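Local coordinates for SusD superfamily protein (Bacteroides vulgatus ATCC 8482, PDB 3JQ0), which probably binds glycan nutrients at the outer membrane as a SusD-like lipoprotein, although its own ligand is not known, at residues 185-190 against 360-365; 385-390 against 397-402. One frame throughout, in Å; residues are numbered along the deposited sequence.

Contact 1: residues 185-190 against 360-365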
loop_
_atom_site.group_PDB
_atom_site.type_symbol
_atom_site.label_atom_id
_atom_site.label_comp_id
_atom_site.label_asym_id
_atom_site.label_seq_id
_atom_site.Cartn_x
_atom_site.Cartn_y
_atom_site.Cartn_z
ATOM N N THR A 185 -12.162 5.232 -7.720
ATOM C CA THR A 185 -13.392 5.024 -6.940
ATOM C C THR A 185 -13.853 3.556 -7.025
ATOM O O THR A 185 -14.280 3.008 -6.002
ATOM C CB THR A 185 -14.505 5.976 -7.377
ATOM O OG1 THR A 185 -14.103 7.257 -6.934
ATOM C CG2 THR A 185 -15.849 5.606 -6.733
ATOM N N GLN A 186 -13.802 2.911 -8.182
ATOM C CA GLN A 186 -14.206 1.507 -8.272
ATOM C C GLN A 186 -13.283 0.571 -7.478
ATOM O O GLN A 186 -13.763 -0.350 -6.851
ATOM C CB GLN A 186 -14.357 1.048 -9.713
ATOM C CG GLN A 186 -15.463 1.786 -10.454
ATOM C CD GLN A 186 -16.809 1.597 -9.802
ATOM O OE1 GLN A 186 -17.286 0.458 -9.632
ATOM N NE2 GLN A 186 -17.436 2.709 -9.430
HETATM N N MSE A 187 -11.966 0.854 -7.463
HETATM C CA MSE A 187 -11.051 0.094 -6.621
HETATM C C MSE A 187 -11.449 0.229 -5.160
HETATM O O MSE A 187 -11.536 -0.763 -4.421
HETATM C CB MSE A 187 -9.607 0.591 -6.801
HETATM C CG MSE A 187 -8.869 0.069 -8.020
HETATM SE SE MSE A 187 -8.662 -1.852 -8.074
HETATM C CE MSE A 187 -7.630 -2.119 -6.516
ATOM N N LEU A 188 -11.648 1.451 -4.694
ATOM C CA LEU A 188 -12.004 1.702 -3.308
ATOM C C LEU A 188 -13.348 1.041 -2.991
ATOM O O LEU A 188 -13.529 0.454 -1.925
ATOM C CB LEU A 188 -12.071 3.201 -3.067
ATOM C CG LEU A 188 -12.619 3.611 -1.704
ATOM C CD1 LEU A 188 -11.749 3.101 -0.559
ATOM C CD2 LEU A 188 -12.766 5.139 -1.649
ATOM N N LYS A 189 -14.282 1.119 -3.918
ATOM C CA LYS A 189 -15.593 0.463 -3.739
ATOM C C LYS A 189 -15.413 -1.044 -3.533
ATOM O O LYS A 189 -16.018 -1.647 -2.640
ATOM C CB LYS A 189 -16.468 0.763 -4.940
ATOM C CG LYS A 189 -17.893 0.207 -4.799
ATOM C CD LYS A 189 -18.784 0.594 -5.952
ATOM C CE LYS A 189 -20.214 0.170 -5.759
ATOM N NZ LYS A 189 -21.048 0.503 -6.968
ATOM N N GLY A 190 -14.585 -1.668 -4.361
ATOM C CA GLY A 190 -14.335 -3.085 -4.198
ATOM C C GLY A 190 -13.738 -3.382 -2.823
ATOM O O GLY A 190 -14.170 -4.332 -2.130
ATOM N N PRO A 360 2.815 4.054 -5.936
ATOM C CA PRO A 360 1.500 3.541 -6.371
ATOM C C PRO A 360 0.563 3.337 -5.191
ATOM O O PRO A 360 0.980 2.849 -4.149
ATOM C CB PRO A 360 1.848 2.191 -7.019
ATOM C CG PRO A 360 3.322 2.236 -7.313
ATOM C CD PRO A 360 3.902 3.092 -6.212
ATOM N N ILE A 361 -0.699 3.682 -5.394
ATOM C CA ILE A 361 -1.799 3.403 -4.453
ATOM C C ILE A 361 -2.608 2.232 -4.962
ATOM O O ILE A 361 -2.836 1.235 -4.258
ATOM C CB ILE A 361 -2.657 4.654 -4.171
ATOM C CG1 ILE A 361 -1.823 5.771 -3.528
ATOM C CG2 ILE A 361 -3.883 4.295 -3.347
ATOM C CD1 ILE A 361 -1.310 5.460 -2.161
ATOM N N TYR A 362 -3.102 2.358 -6.192
ATOM C CA TYR A 362 -3.843 1.274 -6.863
ATOM C C TYR A 362 -3.200 0.932 -8.185
ATOM O O TYR A 362 -3.127 1.812 -9.069
ATOM C CB TYR A 362 -5.305 1.633 -7.082
ATOM C CG TYR A 362 -6.148 1.812 -5.841
ATOM C CD1 TYR A 362 -6.137 0.855 -4.815
ATOM C CD2 TYR A 362 -6.978 2.896 -5.702
ATOM C CE1 TYR A 362 -6.975 0.967 -3.727
ATOM C CE2 TYR A 362 -7.826 3.020 -4.595
ATOM C CZ TYR A 362 -7.811 2.051 -3.596
ATOM O OH TYR A 362 -8.683 2.205 -2.534
ATOM N N ARG A 363 -2.793 -0.329 -8.322
ATOM C CA ARG A 363 -2.211 -0.904 -9.529
ATOM C C ARG A 363 -3.108 -1.942 -10.131
ATOM O O ARG A 363 -3.877 -2.596 -9.389
ATOM C CB ARG A 363 -0.811 -1.662 -9.146
ATOM C CG ARG A 363 0.289 -0.765 -8.792
ATOM C CD ARG A 363 1.571 -1.363 -8.918
ATOM N NE ARG A 363 1.999 -2.306 -7.900
ATOM C CZ ARG A 363 2.234 -3.587 -8.110
ATOM N NH1 ARG A 363 1.880 -4.236 -9.205
ATOM N NH2 ARG A 363 2.853 -4.258 -7.153
ATOM N N TYR A 364 -2.973 -2.218 -11.428
ATOM C CA TYR A 364 -3.815 -3.220 -12.040
ATOM C C TYR A 364 -3.626 -4.630 -11.411
ATOM O O TYR A 364 -4.605 -5.364 -11.298
ATOM C CB TYR A 364 -3.644 -3.257 -13.546
ATOM C CG TYR A 364 -4.689 -4.087 -14.238
ATOM C CD1 TYR A 364 -6.005 -3.692 -14.246
ATOM C CD2 TYR A 364 -4.387 -5.268 -14.890
ATOM C CE1 TYR A 364 -6.975 -4.450 -14.873
ATOM C CE2 TYR A 364 -5.344 -6.018 -15.537
ATOM C CZ TYR A 364 -6.640 -5.609 -15.528
ATOM O OH TYR A 364 -7.643 -6.327 -16.132
ATOM N N ALA A 365 -2.420 -5.003 -10.972
ATOM C CA ALA A 365 -2.285 -6.308 -10.308
ATOM C C ALA A 365 -3.167 -6.366 -9.062
ATOM O O ALA A 365 -3.598 -7.446 -8.658
ATOM C CB ALA A 365 -0.843 -6.620 -9.953
#

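Contact 2: residues 385-390 against 397-402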
loop_
_atom_site.group_PDB
_atom_site.type_symbol
_atom_site.label_atom_id
_atom_site.label_comp_id
_atom_site.label_asym_id
_atom_site.label_seq_id
_atom_site.Cartn_x
_atom_site.Cartn_y
_atom_site.Cartn_z
ATOM N N GLU A 385 -6.928 -14.815 -12.735
ATOM C CA GLU A 385 -6.373 -13.640 -12.108
ATOM C C GLU A 385 -5.026 -13.929 -11.436
ATOM O O GLU A 385 -4.032 -13.208 -11.632
ATOM C CB GLU A 385 -7.330 -13.060 -11.064
ATOM C CG GLU A 385 -8.579 -12.441 -11.587
ATOM C CD GLU A 385 -9.668 -13.421 -11.982
ATOM O OE1 GLU A 385 -9.597 -14.585 -11.576
ATOM O OE2 GLU A 385 -10.620 -12.974 -12.630
ATOM N N ILE A 386 -4.970 -15.020 -10.691
ATOM C CA ILE A 386 -3.734 -15.388 -10.016
ATOM C C ILE A 386 -2.636 -15.641 -11.046
ATOM O O ILE A 386 -1.514 -15.172 -10.914
ATOM C CB ILE A 386 -3.909 -16.595 -9.057
ATOM C CG1 ILE A 386 -4.945 -16.275 -7.973
ATOM C CG2 ILE A 386 -2.580 -17.029 -8.495
ATOM C CD1 ILE A 386 -5.351 -17.463 -7.115
ATOM N N ASN A 387 -2.958 -16.436 -12.071
ATOM C CA ASN A 387 -1.947 -16.786 -13.064
ATOM C C ASN A 387 -1.576 -15.635 -13.979
ATOM O O ASN A 387 -0.451 -15.647 -14.479
ATOM C CB ASN A 387 -2.337 -18.054 -13.836
ATOM C CG ASN A 387 -2.077 -19.278 -13.026
ATOM O OD1 ASN A 387 -1.220 -19.295 -12.160
ATOM N ND2 ASN A 387 -2.819 -20.371 -13.296
ATOM N N ALA A 388 -2.435 -14.630 -14.182
ATOM C CA ALA A 388 -2.017 -13.451 -14.964
ATOM C C ALA A 388 -0.880 -12.752 -14.191
ATOM O O ALA A 388 0.111 -12.335 -14.784
ATOM C CB ALA A 388 -3.211 -12.505 -15.170
ATOM N N VAL A 389 -1.040 -12.588 -12.890
ATOM C CA VAL A 389 -0.050 -11.965 -12.041
ATOM C C VAL A 389 1.234 -12.812 -11.988
ATOM O O VAL A 389 2.370 -12.298 -12.114
ATOM C CB VAL A 389 -0.596 -11.602 -10.678
ATOM C CG1 VAL A 389 0.501 -11.043 -9.774
ATOM C CG2 VAL A 389 -1.731 -10.617 -10.809
ATOM N N ARG A 390 1.098 -14.126 -11.801
ATOM C CA ARG A 390 2.270 -14.996 -11.790
ATOM C C ARG A 390 3.014 -15.017 -13.110
ATOM O O ARG A 390 4.238 -14.972 -13.139
ATOM C CB ARG A 390 1.902 -16.429 -11.373
ATOM C CG ARG A 390 1.418 -16.557 -9.955
ATOM C CD ARG A 390 1.167 -17.980 -9.528
ATOM N NE ARG A 390 0.789 -18.025 -8.126
ATOM C CZ ARG A 390 0.594 -19.133 -7.438
ATOM N NH1 ARG A 390 0.759 -20.316 -8.019
ATOM N NH2 ARG A 390 0.147 -19.095 -6.209
ATOM N N LYS A 397 7.900 -16.859 -20.882
ATOM C CA LYS A 397 8.715 -17.975 -21.307
ATOM C C LYS A 397 8.889 -19.003 -20.174
ATOM O O LYS A 397 8.605 -20.199 -20.338
ATOM C CB LYS A 397 10.076 -17.499 -21.827
ATOM C CG LYS A 397 10.938 -18.603 -22.377
ATOM C CD LYS A 397 12.302 -18.115 -22.837
ATOM C CE LYS A 397 13.196 -19.218 -23.379
ATOM N NZ LYS A 397 12.699 -19.352 -24.768
ATOM N N TYR A 398 9.366 -18.557 -19.034
ATOM C CA TYR A 398 9.582 -19.437 -17.920
ATOM C C TYR A 398 8.274 -19.969 -17.392
ATOM O O TYR A 398 8.157 -21.150 -17.074
ATOM C CB TYR A 398 10.343 -18.699 -16.826
ATOM C CG TYR A 398 10.748 -19.573 -15.687
ATOM C CD1 TYR A 398 9.894 -19.828 -14.630
ATOM C CD2 TYR A 398 11.987 -20.186 -15.672
ATOM C CE1 TYR A 398 10.268 -20.694 -13.596
ATOM C CE2 TYR A 398 12.389 -21.027 -14.638
ATOM C CZ TYR A 398 11.530 -21.278 -13.611
ATOM O OH TYR A 398 11.916 -22.122 -12.604
ATOM N N PHE A 399 7.266 -19.130 -17.283
ATOM C CA PHE A 399 5.962 -19.551 -16.755
ATOM C C PHE A 399 5.429 -20.722 -17.587
ATOM O O PHE A 399 5.003 -21.739 -17.033
ATOM C CB PHE A 399 5.017 -18.372 -16.785
ATOM C CG PHE A 399 3.660 -18.676 -16.230
ATOM C CD1 PHE A 399 3.428 -18.632 -14.889
ATOM C CD2 PHE A 399 2.617 -19.015 -17.087
ATOM C CE1 PHE A 399 2.122 -18.971 -14.368
ATOM C CE2 PHE A 399 1.340 -19.329 -16.620
ATOM C CZ PHE A 399 1.101 -19.265 -15.293
ATOM N N ASN A 400 5.443 -20.573 -18.894
ATOM C CA ASN A 400 4.884 -21.604 -19.777
ATOM C C ASN A 400 5.640 -22.908 -19.741
ATOM O O ASN A 400 5.055 -23.932 -20.064
ATOM C CB ASN A 400 4.771 -21.060 -21.204
ATOM C CG ASN A 400 3.633 -20.021 -21.356
ATOM O OD1 ASN A 400 2.703 -19.989 -20.556
ATOM N ND2 ASN A 400 3.736 -19.137 -22.377
ATOM N N GLU A 401 6.917 -22.870 -19.374
ATOM C CA GLU A 401 7.747 -24.037 -19.278
ATOM C C GLU A 401 7.611 -24.708 -17.911
ATOM O O GLU A 401 8.044 -25.849 -17.741
ATOM C CB GLU A 401 9.233 -23.661 -19.458
ATOM C CG GLU A 401 9.758 -23.174 -20.786
ATOM C CD GLU A 401 11.201 -22.393 -20.711
ATOM O OE1 GLU A 401 11.725 -21.786 -19.632
ATOM O OE2 GLU A 401 11.805 -22.329 -21.830
ATOM N N HIS A 402 7.091 -23.990 -16.910
ATOM C CA HIS A 402 7.113 -24.487 -15.525
ATOM C C HIS A 402 5.751 -24.417 -14.837
ATOM O O HIS A 402 5.683 -24.332 -13.600
ATOM C CB HIS A 402 8.165 -23.741 -14.680
ATOM C CG HIS A 402 9.553 -23.970 -15.170
ATOM N ND1 HIS A 402 10.324 -25.059 -14.824
ATOM C CD2 HIS A 402 10.278 -23.257 -16.057
ATOM C CE1 HIS A 402 11.485 -24.978 -15.452
ATOM N NE2 HIS A 402 11.489 -23.896 -16.191
#

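Contact 1: residues 185-190 against 360-365
Met-187 and Tyr-362 mark the closest approach of the two backbones, with their CA atoms 7.3 Å apart. The first lies in the first half of helix 182-199. The second lies where strand 359-363 turns a corner through a classic beta bulge, in which Ile-361 and Tyr-362 both face Phe-245; Arg-363, the next residue, occupies the N-cap position of helix 364-377. No hydrogen bond joins the segments, so side chains bridge the gap, and the tyrosine, a long flat residue, spans most of it. Its ring lies against the helix with Met-187 CB almost directly over the centre, 3.6 Å from the centroid and 9° off the ring normal, a clear CH-pi contact. Met-187 is present as selenomethionine. Its chain bends at chi2 (-61°) and again at chi3 (-62°), which folds CE back to 3.7 Å from Tyr-362 CD1, while SE stands obliquely 5.3 Å from the ring centroid in a Met-aromatic contact. An unbranched, flexible side chain suits this place because it can curl over a flat surface. The opposite face of the ring is covered by Ile-361 CG2 of its own segment, 4.1 Å above the plane. At the far end, the phenol oxygen OH reaches the helix backbone, 3.4 Å from Leu-188 CA, with Leu-188 CB and CD1 beside it; the leucine itself also packs on Ala-112 and Phe-116 of helix 97-122. Tyr-362 OH is hydrogen-bonded to Glu-191, one turn farther along helix 182-199. The chemistry therefore divides along the ring: apolar groups hold both faces, while the buried hydroxyl finds its polar partner beyond them, so that the same helix fixes the tyrosine by packing and by a directional bond at its end.

Contact 2: residues 385-390 against 397-402
Phe-399 bridges two successive helices, reaching from helix 396-401 to Asn-387 and Arg-390, which lie nearly one turn apart on helix 383-394. The tight part of the contact is at the end of its ring. With CG anti to the backbone N (chi1 -178°), the side chain extends toward the other helix and brings CE1 to 3.9 Å from Arg-390 CB. Asn-387 meets the ring at its edge: OD1 is 3.9 Å from Phe-399 CZ, and the amide plane is turned 66° from that of the ring. A carbonyl oxygen suits an aromatic edge, where the C-H groups are slightly positive, yet OD1 has a stronger partner in the backbone N of Tyr-408. Arginine serves two purposes here: its first methylene packs beside the phenylalanine, while the extended chain carries the guanidinium away to salt bridges with Glu-437 and Asp-426.

Toward solvent the contact ends: Lys-397, Asn-400 and Glu-401 are exposed, as suits their polar ends, and take no part in it. Within the same segment His-402 CD2 lies 3.2 Å above the centre of the Tyr-398 ring.

The contact thus joins the middle of helix 383-394 to the short helix that follows it. Phe-399 also touches Ala-407 in a loop, while helix 383-394 is backed by helix 364-377 through Glu-385, Ala-388 and Val-389, and by helix 430-441 through Ile-386 and Val-389.

How the contacts relate
The two contacts follow in series along the chain, and their centres are 23 Å apart. Contact 1 lies near the middle of the molecule, about 10 Å from the centre of the chain, whereas contact 2 is about 24 Å from it. Helix 364-377, which begins in contact 1, and helix 383-394 of contact 2 are consecutive and pack directly: Ala-365 CB is 4.2 Å from Val-389 CG2. Glu-441 makes a second connection, forming a salt bridge with Arg-363 and touching Val-389. Such layering of helices is consistent with the TPR-like framework of SusD proteins. No glycan site is established for this protein, so neither contact can be tied to one.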